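Side-chain contacts in ICChI, a glycosylated chitinase (Ipomoea carnea, PDB 6IDN), which hydrolyses chitin and also shows lysozyme activity, as a glycosylated plant enzyme with the TIM barrel of glycosyl hydrolase family 18: residues R17-T22 with W256-D261; Y99-F104 with G146-N151; A4-Q9 with Y178-F183. One frame throughout, in Å; residues are numbered along the deposited sequence. Where two conformers were deposited one is given.

Contact 1 (R17-T22 with W256-D261)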
loop_
_atom_site.group_PDB
_atom_site.type_symbol
_atom_site.label_atom_id
_atom_site.label_comp_id
_atom_site.label_asym_id
_atom_site.label_seq_id
_atom_site.Cartn_x
_atom_site.Cartn_y
_atom_site.Cartn_z
ATOM N N ARG A 17 -16.086 4.057 -4.830
ATOM C CA ARG A 17 -16.950 5.012 -4.140
ATOM C C ARG A 17 -17.580 4.391 -2.898
ATOM O O ARG A 17 -17.605 5.009 -1.831
ATOM C CB ARG A 17 -18.043 5.528 -5.084
ATOM C CG ARG A 17 -19.074 6.416 -4.378
ATOM C CD ARG A 17 -20.218 6.870 -5.289
ATOM N NE ARG A 17 -19.739 7.743 -6.357
ATOM C CZ ARG A 17 -19.705 9.068 -6.281
ATOM N NH1 ARG A 17 -20.131 9.684 -5.188
ATOM N NH2 ARG A 17 -19.242 9.779 -7.301
ATOM N N GLU A 18 -18.105 3.171 -3.026
ATOM C CA GLU A 18 -18.700 2.504 -1.873
ATOM C C GLU A 18 -17.658 2.240 -0.796
ATOM O O GLU A 18 -17.942 2.349 0.404
ATOM C CB GLU A 18 -19.356 1.196 -2.311
ATOM C CG GLU A 18 -20.646 1.401 -3.094
ATOM C CD GLU A 18 -21.100 0.149 -3.812
ATOM O OE1 GLU A 18 -20.311 -0.808 -3.936
ATOM O OE2 GLU A 18 -22.269 0.113 -4.246
ATOM N N THR A 19 -16.450 1.876 -1.212
ATOM C CA THR A 19 -15.370 1.677 -0.258
ATOM C C THR A 19 -15.092 2.956 0.522
ATOM O O THR A 19 -14.990 2.942 1.756
ATOM C CB THR A 19 -14.138 1.194 -1.016
ATOM O OG1 THR A 19 -14.451 -0.069 -1.620
ATOM C CG2 THR A 19 -12.929 1.041 -0.083
ATOM N N CYS A 20 -14.999 4.085 -0.179
ATOM C CA CYS A 20 -14.784 5.344 0.521
ATOM C C CYS A 20 -15.977 5.700 1.396
ATOM O O CYS A 20 -15.806 6.244 2.491
ATOM C CB CYS A 20 -14.482 6.453 -0.484
ATOM S SG CYS A 20 -12.867 6.206 -1.208
ATOM N N ASP A 21 -17.194 5.397 0.932
ATOM C CA ASP A 21 -18.396 5.739 1.681
ATOM C C ASP A 21 -18.593 4.901 2.948
ATOM O O ASP A 21 -19.519 5.181 3.715
ATOM C CB ASP A 21 -19.614 5.614 0.764
ATOM C CG ASP A 21 -19.887 6.893 -0.034
ATOM O OD1 ASP A 21 -19.545 7.992 0.449
ATOM O OD2 ASP A 21 -20.449 6.799 -1.147
ATOM N N THR A 22 -17.761 3.893 3.211
ATOM C CA THR A 22 -17.803 3.266 4.528
ATOM C C THR A 22 -17.374 4.234 5.618
ATOM O O THR A 22 -17.741 4.037 6.785
ATOM C CB THR A 22 -16.906 2.023 4.590
ATOM O OG1 THR A 22 -15.524 2.412 4.566
ATOM C CG2 THR A 22 -17.208 1.089 3.438
ATOM N N TRP A 256 -5.442 -5.877 4.652
ATOM C CA TRP A 256 -5.617 -6.666 3.439
ATOM C C TRP A 256 -6.861 -7.526 3.645
ATOM O O TRP A 256 -6.840 -8.432 4.479
ATOM C CB TRP A 256 -4.384 -7.542 3.219
ATOM C CG TRP A 256 -4.536 -8.450 2.060
ATOM C CD1 TRP A 256 -4.829 -9.790 2.093
ATOM C CD2 TRP A 256 -4.436 -8.092 0.680
ATOM N NE1 TRP A 256 -4.911 -10.284 0.809
ATOM C CE2 TRP A 256 -4.673 -9.264 -0.075
ATOM C CE3 TRP A 256 -4.150 -6.899 0.005
ATOM C CZ2 TRP A 256 -4.635 -9.275 -1.468
ATOM C CZ3 TRP A 256 -4.131 -6.913 -1.384
ATOM C CH2 TRP A 256 -4.361 -8.091 -2.101
ATOM N N SER A 257 -7.962 -7.270 2.920
ATOM C CA SER A 257 -8.194 -6.250 1.893
ATOM C C SER A 257 -9.684 -5.878 1.976
ATOM O O SER A 257 -10.407 -6.423 2.804
ATOM C CB SER A 257 -7.853 -6.784 0.508
ATOM O OG SER A 257 -8.828 -7.752 0.113
ATOM N N LYS A 258 -10.155 -4.980 1.108
ATOM C CA LYS A 258 -11.561 -4.576 1.167
ATOM C C LYS A 258 -12.493 -5.778 1.031
ATOM O O LYS A 258 -13.528 -5.849 1.709
ATOM C CB LYS A 258 -11.856 -3.540 0.078
ATOM C CG LYS A 258 -13.342 -3.157 -0.060
ATOM C CD LYS A 258 -13.908 -2.581 1.241
ATOM C CE LYS A 258 -15.337 -2.046 1.038
ATOM N NZ LYS A 258 -16.310 -3.119 0.696
ATOM N N TYR A 259 -12.128 -6.740 0.179
ATOM C CA TYR A 259 -13.005 -7.879 -0.076
ATOM C C TYR A 259 -13.297 -8.669 1.193
ATOM O O TYR A 259 -14.386 -9.242 1.322
ATOM C CB TYR A 259 -12.390 -8.801 -1.129
ATOM C CG TYR A 259 -13.241 -10.020 -1.421
ATOM C CD1 TYR A 259 -14.424 -9.899 -2.136
ATOM C CD2 TYR A 259 -12.864 -11.283 -0.981
ATOM C CE1 TYR A 259 -15.213 -11.005 -2.406
ATOM C CE2 TYR A 259 -13.650 -12.397 -1.245
ATOM C CZ TYR A 259 -14.817 -12.250 -1.958
ATOM O OH TYR A 259 -15.601 -13.353 -2.226
ATOM N N TYR A 260 -12.353 -8.702 2.133
ATOM C CA TYR A 260 -12.470 -9.497 3.350
ATOM C C TYR A 260 -12.904 -8.686 4.559
ATOM O O TYR A 260 -13.063 -9.257 5.643
ATOM C CB TYR A 260 -11.136 -10.196 3.653
ATOM C CG TYR A 260 -10.727 -11.149 2.551
ATOM C CD1 TYR A 260 -11.358 -12.375 2.402
ATOM C CD2 TYR A 260 -9.739 -10.804 1.637
ATOM C CE1 TYR A 260 -11.000 -13.241 1.384
ATOM C CE2 TYR A 260 -9.378 -11.669 0.606
ATOM C CZ TYR A 260 -10.007 -12.885 0.493
ATOM O OH TYR A 260 -9.663 -13.754 -0.523
ATOM N N ASP A 261 -13.106 -7.379 4.399
ATOM C CA ASP A 261 -13.421 -6.483 5.510
ATOM C C ASP A 261 -14.932 -6.263 5.577
ATOM O O ASP A 261 -15.457 -5.214 5.205
ATOM C CB ASP A 261 -12.660 -5.164 5.350
ATOM C CG ASP A 261 -12.814 -4.248 6.551
ATOM O OD1 ASP A 261 -13.187 -4.749 7.636
ATOM O OD2 ASP A 261 -12.583 -3.028 6.403
#
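The contact of T19 with K258 is a small helix-to-loop packing at the rim of the barrel, joining helix 16-21 to the 3-10 turn that follows strand 250-256. It buries 117 Å² in all. The lysine runs past the threonine in the opposite direction, so its aliphatic length does the touching: K258 CE lies 3.4 Å from T19 OG1, and T19 CG2 packs 4.0 Å from K258 CD. Bends at chi2 (59°) and chi4 (65°) carry the lysine chain across T19, and its NZ donates to E13 O. T19 OG1 donates to S15 O; both polar ends are thus held by the turn leading into the helix, and the contact itself is lysine methylenes against the threonine's hydroxyl oxygen, methyl and CB. T22 adds a looser touch, its CG2 4.4 Å from K258 CE. T22 OG1 is turned back to T19 O (2.9 Å), which also receives T22 N. Immediately before the 3-10 turn, the W256-S257 peptide bond is cis, as known from family 18 chitinases at the end of the last barrel strand. Strands 2-7 and 250-256 pair in parallel to close the family 18 TIM barrel, and this contact joins the chain after each.

Contact 2 (Y99-F104 with G146-N151)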
loop_
_atom_site.group_PDB
_atom_site.type_symbol
_atom_site.label_atom_id
_atom_site.label_comp_id
_atom_site.label_asym_id
_atom_site.label_seq_id
_atom_site.Cartn_x
_atom_site.Cartn_y
_atom_site.Cartn_z
ATOM N N TYR A 99 6.817 7.375 -15.946
ATOM C CA TYR A 99 5.579 6.739 -16.358
ATOM C C TYR A 99 4.515 6.888 -15.287
ATOM O O TYR A 99 3.358 7.195 -15.589
ATOM C CB TYR A 99 5.806 5.239 -16.659
ATOM C CG TYR A 99 4.507 4.436 -16.650
ATOM C CD1 TYR A 99 3.712 4.349 -17.781
ATOM C CD2 TYR A 99 4.071 3.785 -15.497
ATOM C CE1 TYR A 99 2.518 3.635 -17.769
ATOM C CE2 TYR A 99 2.874 3.076 -15.475
ATOM C CZ TYR A 99 2.106 3.006 -16.619
ATOM O OH TYR A 99 0.919 2.291 -16.607
ATOM N N LEU A 100 4.885 6.629 -14.029
ATOM C CA LEU A 100 3.909 6.722 -12.950
ATOM C C LEU A 100 3.418 8.152 -12.796
ATOM O O LEU A 100 2.216 8.390 -12.619
ATOM C CB LEU A 100 4.517 6.214 -11.642
ATOM C CG LEU A 100 4.871 4.734 -11.673
ATOM C CD1 LEU A 100 5.696 4.398 -10.448
ATOM C CD2 LEU A 100 3.619 3.889 -11.687
ATOM N N TRP A 101 4.334 9.119 -12.853
ATOM C CA TRP A 101 3.930 10.517 -12.742
ATOM C C TRP A 101 2.982 10.889 -13.877
ATOM O O TRP A 101 1.929 11.508 -13.656
ATOM C CB TRP A 101 5.167 11.433 -12.739
ATOM C CG TRP A 101 4.789 12.877 -12.841
ATOM C CD1 TRP A 101 4.842 13.653 -13.957
ATOM C CD2 TRP A 101 4.269 13.703 -11.796
ATOM N NE1 TRP A 101 4.380 14.921 -13.672
ATOM C CE2 TRP A 101 4.025 14.972 -12.351
ATOM C CE3 TRP A 101 3.997 13.496 -10.440
ATOM C CZ2 TRP A 101 3.513 16.026 -11.603
ATOM C CZ3 TRP A 101 3.473 14.545 -9.700
ATOM C CH2 TRP A 101 3.248 15.794 -10.280
ATOM N N ASN A 102 3.336 10.506 -15.103
ATOM C CA ASN A 102 2.567 10.930 -16.269
ATOM C C ASN A 102 1.214 10.245 -16.339
ATOM O O ASN A 102 0.255 10.825 -16.868
ATOM C CB ASN A 102 3.355 10.630 -17.544
ATOM C CG ASN A 102 4.531 11.556 -17.739
ATOM O OD1 ASN A 102 4.621 12.614 -17.119
ATOM N ND2 ASN A 102 5.435 11.169 -18.625
ATOM N N ASN A 103 1.119 9.005 -15.857
ATOM C CA ASN A 103 -0.082 8.219 -16.097
ATOM C C ASN A 103 -1.011 8.142 -14.895
ATOM O O ASN A 103 -2.225 7.969 -15.081
ATOM C CB ASN A 103 0.300 6.809 -16.558
ATOM C CG ASN A 103 0.713 6.779 -18.015
ATOM O OD1 ASN A 103 -0.137 6.683 -18.901
ATOM N ND2 ASN A 103 2.017 6.893 -18.276
ATOM N N PHE A 104 -0.483 8.302 -13.681
ATOM C CA PHE A 104 -1.276 8.137 -12.466
ATOM C C PHE A 104 -1.220 9.351 -11.541
ATOM O O PHE A 104 -2.172 9.582 -10.789
ATOM C CB PHE A 104 -0.816 6.876 -11.711
ATOM C CG PHE A 104 -1.133 5.597 -12.434
ATOM C CD1 PHE A 104 -2.399 5.037 -12.351
ATOM C CD2 PHE A 104 -0.179 4.965 -13.210
ATOM C CE1 PHE A 104 -2.705 3.865 -13.028
ATOM C CE2 PHE A 104 -0.480 3.795 -13.898
ATOM C CZ PHE A 104 -1.747 3.244 -13.803
ATOM N N GLY A 146 8.722 17.187 -6.211
ATOM C CA GLY A 146 9.297 18.491 -5.948
ATOM C C GLY A 146 9.281 19.387 -7.168
ATOM O O GLY A 146 9.024 20.591 -7.063
ATOM N N ARG A 147 9.539 18.813 -8.348
ATOM C CA ARG A 147 9.616 19.622 -9.563
ATOM C C ARG A 147 8.280 20.267 -9.904
ATOM O O ARG A 147 8.244 21.379 -10.445
ATOM C CB ARG A 147 10.092 18.763 -10.737
ATOM C CG ARG A 147 11.588 18.554 -10.772
ATOM C CD ARG A 147 11.995 17.721 -11.975
ATOM N NE ARG A 147 13.406 17.367 -11.896
ATOM C CZ ARG A 147 14.400 18.178 -12.238
ATOM N NH1 ARG A 147 14.144 19.399 -12.703
ATOM N NH2 ARG A 147 15.654 17.769 -12.103
ATOM N N SER A 148 7.176 19.587 -9.622
ATOM C CA SER A 148 5.866 20.123 -9.979
ATOM C C SER A 148 5.125 20.724 -8.787
ATOM O O SER A 148 3.999 21.205 -8.950
ATOM C CB SER A 148 5.034 19.036 -10.666
ATOM O OG SER A 148 5.513 18.830 -11.999
ATOM N N GLY A 149 5.740 20.751 -7.611
ATOM C CA GLY A 149 5.093 21.387 -6.477
ATOM C C GLY A 149 3.874 20.643 -5.988
ATOM O O GLY A 149 2.926 21.272 -5.503
ATOM N N SER A 150 3.863 19.325 -6.137
ATOM C CA SER A 150 2.748 18.472 -5.762
ATOM C C SER A 150 3.201 17.443 -4.738
ATOM O O SER A 150 4.334 16.954 -4.779
ATOM C CB SER A 150 2.164 17.759 -6.988
ATOM O OG SER A 150 1.668 18.683 -7.946
ATOM N N ASN A 151 2.299 17.112 -3.818
ATOM C CA ASN A 151 2.543 16.036 -2.867
ATOM C C ASN A 151 2.481 14.690 -3.575
ATOM O O ASN A 151 1.443 14.332 -4.145
ATOM C CB ASN A 151 1.509 16.091 -1.743
ATOM C CG ASN A 151 1.557 17.384 -0.985
ATOM O OD1 ASN A 151 2.636 17.882 -0.670
ATOM N ND2 ASN A 151 0.390 17.947 -0.687
#
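W101 lays the far end of its indole against the side chains of S148 and S150, and those three residues carry the whole contact. The benzene half does the touching. CZ2 of W101 stands 3.5 Å from S148 CB, with W101 CH2 only slightly farther from the same carbon at 3.7 Å. S148 OG is also 3.5 Å from W101 CZ2, reaching the ring obliquely. S150 meets a different aspect of the indole: its CB lies at the edge, near the ring plane, 4.0 Å from W101 CH2. With CG anti to the backbone N (chi1 171°), the indole projects from helix 90-103 and spans a gap that the backbones do not close, since the nearest CA pair, W101 and S148, is 10.2 Å apart. The opposing surface is shaped by the end of helix 134-148. G149 has a positive phi of 68° and forms a Schellman motif, which turns the chain so that the serines before and after it both point at the tryptophan. The two helices follow strands 73-80 and 121-126, neighbours in the barrel, and V152, leading into strand 153-156, also packs on the indole. An alanine in place of W101 would probably open a gap between the helix ends, leaving S148 and S150 without the surface they lie against. The calcium ion bound at Q108 and D116 is about 10 Å from the W101 side chain and takes no part. With 110 Å² buried and no polar bond joining the segments, the chemistry implies van der Waals packing of the indole's benzene half on serine methylenes and a hydroxyl, so that adhesion comes from shape rather than from directed bonds.

Contact 3 (A4-Q9 with Y178-F183)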
loop_
_atom_site.group_PDB
_atom_site.type_symbol
_atom_site.label_atom_id
_atom_site.label_comp_id
_atom_site.label_asym_id
_atom_site.label_seq_id
_atom_site.Cartn_x
_atom_site.Cartn_y
_atom_site.Cartn_z
ATOM N N ALA A 4 -5.695 2.183 6.523
ATOM C CA ALA A 4 -5.457 2.041 5.094
ATOM C C ALA A 4 -5.985 0.687 4.655
ATOM O O ALA A 4 -5.910 -0.284 5.409
ATOM C CB ALA A 4 -3.964 2.127 4.748
ATOM N N ILE A 5 -6.516 0.612 3.439
ATOM C CA ILE A 5 -7.015 -0.661 2.939
ATOM C C ILE A 5 -6.659 -0.802 1.471
ATOM O O ILE A 5 -6.572 0.184 0.736
ATOM C CB ILE A 5 -8.538 -0.824 3.142
ATOM C CG1 ILE A 5 -8.913 -2.306 2.987
ATOM C CG2 ILE A 5 -9.315 0.066 2.161
ATOM C CD1 ILE A 5 -10.089 -2.743 3.814
ATOM N N TYR A 6 -6.467 -2.054 1.045
ATOM C CA TYR A 6 -6.254 -2.381 -0.360
ATOM C C TYR A 6 -7.577 -2.627 -1.078
ATOM O O TYR A 6 -8.463 -3.321 -0.569
ATOM C CB TYR A 6 -5.358 -3.614 -0.498
ATOM C CG TYR A 6 -3.900 -3.289 -0.284
ATOM C CD1 TYR A 6 -3.367 -3.237 0.997
ATOM C CD2 TYR A 6 -3.054 -3.039 -1.358
ATOM C CE1 TYR A 6 -2.047 -2.917 1.204
ATOM C CE2 TYR A 6 -1.716 -2.731 -1.162
ATOM C CZ TYR A 6 -1.225 -2.673 0.129
ATOM O OH TYR A 6 0.094 -2.352 0.350
ATOM N N TRP A 7 -7.676 -2.079 -2.282
ATOM C CA TRP A 7 -8.838 -2.266 -3.132
ATOM C C TRP A 7 -8.355 -2.558 -4.544
ATOM O O TRP A 7 -7.299 -2.077 -4.963
ATOM C CB TRP A 7 -9.743 -1.025 -3.111
ATOM C CG TRP A 7 -10.924 -1.056 -4.049
ATOM C CD1 TRP A 7 -12.198 -1.404 -3.732
ATOM C CD2 TRP A 7 -10.945 -0.687 -5.444
ATOM N NE1 TRP A 7 -13.021 -1.288 -4.840
ATOM C CE2 TRP A 7 -12.267 -0.850 -5.900
ATOM C CE3 TRP A 7 -9.973 -0.239 -6.345
ATOM C CZ2 TRP A 7 -12.636 -0.588 -7.212
ATOM C CZ3 TRP A 7 -10.341 0.020 -7.648
ATOM C CH2 TRP A 7 -11.659 -0.153 -8.069
ATOM N N GLY A 8 -9.118 -3.378 -5.259
ATOM C CA GLY A 8 -8.830 -3.631 -6.657
ATOM C C GLY A 8 -8.793 -5.092 -7.053
ATOM O O GLY A 8 -8.981 -5.417 -8.227
ATOM N N GLN A 9 -8.555 -5.990 -6.095
ATOM C CA GLN A 9 -8.226 -7.367 -6.428
ATOM C C GLN A 9 -9.391 -8.336 -6.242
ATOM O O GLN A 9 -9.178 -9.556 -6.269
ATOM C CB GLN A 9 -7.008 -7.818 -5.621
ATOM C CG GLN A 9 -5.696 -7.206 -6.112
ATOM C CD GLN A 9 -5.437 -7.542 -7.561
ATOM O OE1 GLN A 9 -5.234 -8.709 -7.908
ATOM N NE2 GLN A 9 -5.483 -6.526 -8.435
ATOM N N TYR A 178 4.847 6.510 4.503
ATOM C CA TYR A 178 4.089 5.455 5.157
ATOM C C TYR A 178 4.831 4.150 4.978
ATOM O O TYR A 178 5.333 3.872 3.892
ATOM C CB TYR A 178 2.668 5.299 4.546
ATOM C CG TYR A 178 1.812 6.546 4.604
ATOM C CD1 TYR A 178 1.851 7.464 3.564
ATOM C CD2 TYR A 178 0.994 6.802 5.685
ATOM C CE1 TYR A 178 1.118 8.597 3.606
ATOM C CE2 TYR A 178 0.226 7.957 5.724
ATOM C CZ TYR A 178 0.312 8.849 4.675
ATOM O OH TYR A 178 -0.429 10.007 4.656
ATOM N N VAL A 179 4.875 3.339 6.024
ATOM C CA VAL A 179 5.352 1.952 5.895
ATOM C C VAL A 179 4.347 1.117 6.681
ATOM O O VAL A 179 4.173 1.329 7.883
ATOM C CB VAL A 179 6.780 1.731 6.427
ATOM C CG1 VAL A 179 7.096 0.231 6.385
ATOM C CG2 VAL A 179 7.784 2.518 5.569
ATOM N N TRP A 180 3.631 0.210 6.005
ATOM C CA TRP A 180 2.726 -0.726 6.671
ATOM C C TRP A 180 3.384 -2.087 6.656
ATOM O O TRP A 180 3.533 -2.696 5.597
ATOM C CB TRP A 180 1.344 -0.769 6.011
ATOM C CG TRP A 180 1.286 -0.368 4.567
ATOM C CD1 TRP A 180 1.677 -1.108 3.490
ATOM C CD2 TRP A 180 0.745 0.841 4.050
ATOM N NE1 TRP A 180 1.436 -0.421 2.326
ATOM C CE2 TRP A 180 0.841 0.765 2.641
ATOM C CE3 TRP A 180 0.159 1.973 4.635
ATOM C CZ2 TRP A 180 0.429 1.783 1.819
ATOM C CZ3 TRP A 180 -0.274 3.011 3.782
ATOM C CH2 TRP A 180 -0.125 2.887 2.397
ATOM N N VAL A 181 3.783 -2.559 7.826
ATOM C CA VAL A 181 4.498 -3.824 7.962
ATOM C C VAL A 181 3.483 -4.954 8.022
ATOM O O VAL A 181 2.565 -4.932 8.851
ATOM C CB VAL A 181 5.393 -3.816 9.207
ATOM C CG1 VAL A 181 6.186 -5.105 9.262
ATOM C CG2 VAL A 181 6.315 -2.598 9.195
ATOM N N GLN A 182 3.628 -5.932 7.132
ATOM C CA GLN A 182 2.644 -7.005 7.012
ATOM C C GLN A 182 2.931 -8.077 8.051
ATOM O O GLN A 182 3.821 -8.905 7.876
ATOM C CB GLN A 182 2.645 -7.597 5.601
ATOM C CG GLN A 182 2.174 -6.646 4.486
ATOM C CD GLN A 182 2.564 -7.127 3.089
ATOM O OE1 GLN A 182 3.462 -7.935 2.939
ATOM N NE2 GLN A 182 1.900 -6.606 2.071
ATOM N N PHE A 183 2.138 -8.073 9.116
ATOM C CA PHE A 183 2.245 -9.084 10.169
ATOM C C PHE A 183 1.255 -10.208 9.863
ATOM O O PHE A 183 0.272 -10.438 10.566
ATOM C CB PHE A 183 2.002 -8.447 11.537
ATOM C CG PHE A 183 3.180 -7.687 12.056
ATOM C CD1 PHE A 183 4.166 -8.346 12.748
ATOM C CD2 PHE A 183 3.334 -6.336 11.785
ATOM C CE1 PHE A 183 5.284 -7.655 13.223
ATOM C CE2 PHE A 183 4.449 -5.649 12.253
ATOM C CZ PHE A 183 5.420 -6.315 12.964
#
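W180 and Y6 meet inside the barrel as an offset edge-to-face pair, and A4 fills in beside them; W180 gives up 62 Å² to the contact, Y6 50 Å² and A4 32 Å². The tyrosine presents its edge to the face of the indole's five-membered ring, the centroids 5.9 Å apart and the planes at 78°. Its phenol end leads: Y6 OH is 3.1 Å from W180 NE1 and 3.7 Å from W180 CD1. At the other end of the indole, A4 CB packs against the benzene half, 3.9 Å from W180 CZ3 and 4.1 Å from W180 CE3, so the two alternate residues of strand 2-7 hold opposite ends of one ring system. The tryptophan reaches them with chi1 at 25°, away from any staggered position. Strands 2-7 and 178-182 are not sheet neighbours; their closest CA atoms, those of A4 and W180, are 8.8 Å apart, and the side chains bridge the interior of the TIM barrel, the contact's centre about 4 Å from the centre of the chain. The polar atoms of this buried pair converge on D123: Y6 OH is hydrogen-bonded to its OD2 and W180 NE1 makes a weak bond to its OD1, one firm and one weak tie that would tend to limit the turning of the carboxylate. D123 and D125 belong to the DxxDxDxE signature of family 18, whose final glutamate is the catalytic acid in this family, so the aromatic pair probably lies in the second shell of the active site, as the signature suggests. M254 of strand 250-256 touches both Y6 and W180, as does A157.

From the N terminus, strand 2-7 supplies the first half of contact 3 and helix 16-21, next in the chain, the first half of contact 1. Contact 2 then opens and closes within the intervening chain, spanning 41 residues between neighbouring outer helices. Contact 3 closes at 178-183 after 168 residues, bringing two non-adjacent strands together through the barrel interior, and contact 1 closes last, at 256-261, after 233. Contacts 1 and 3 therefore cross, while contact 2 falls within both. The crossing pair also touches: K258 N lies 2.9 Å from Y6 O, a probable hydrogen bond at the barrel's closing seam. Contact 2 stands apart, its centre 22 Å from that of contact 3.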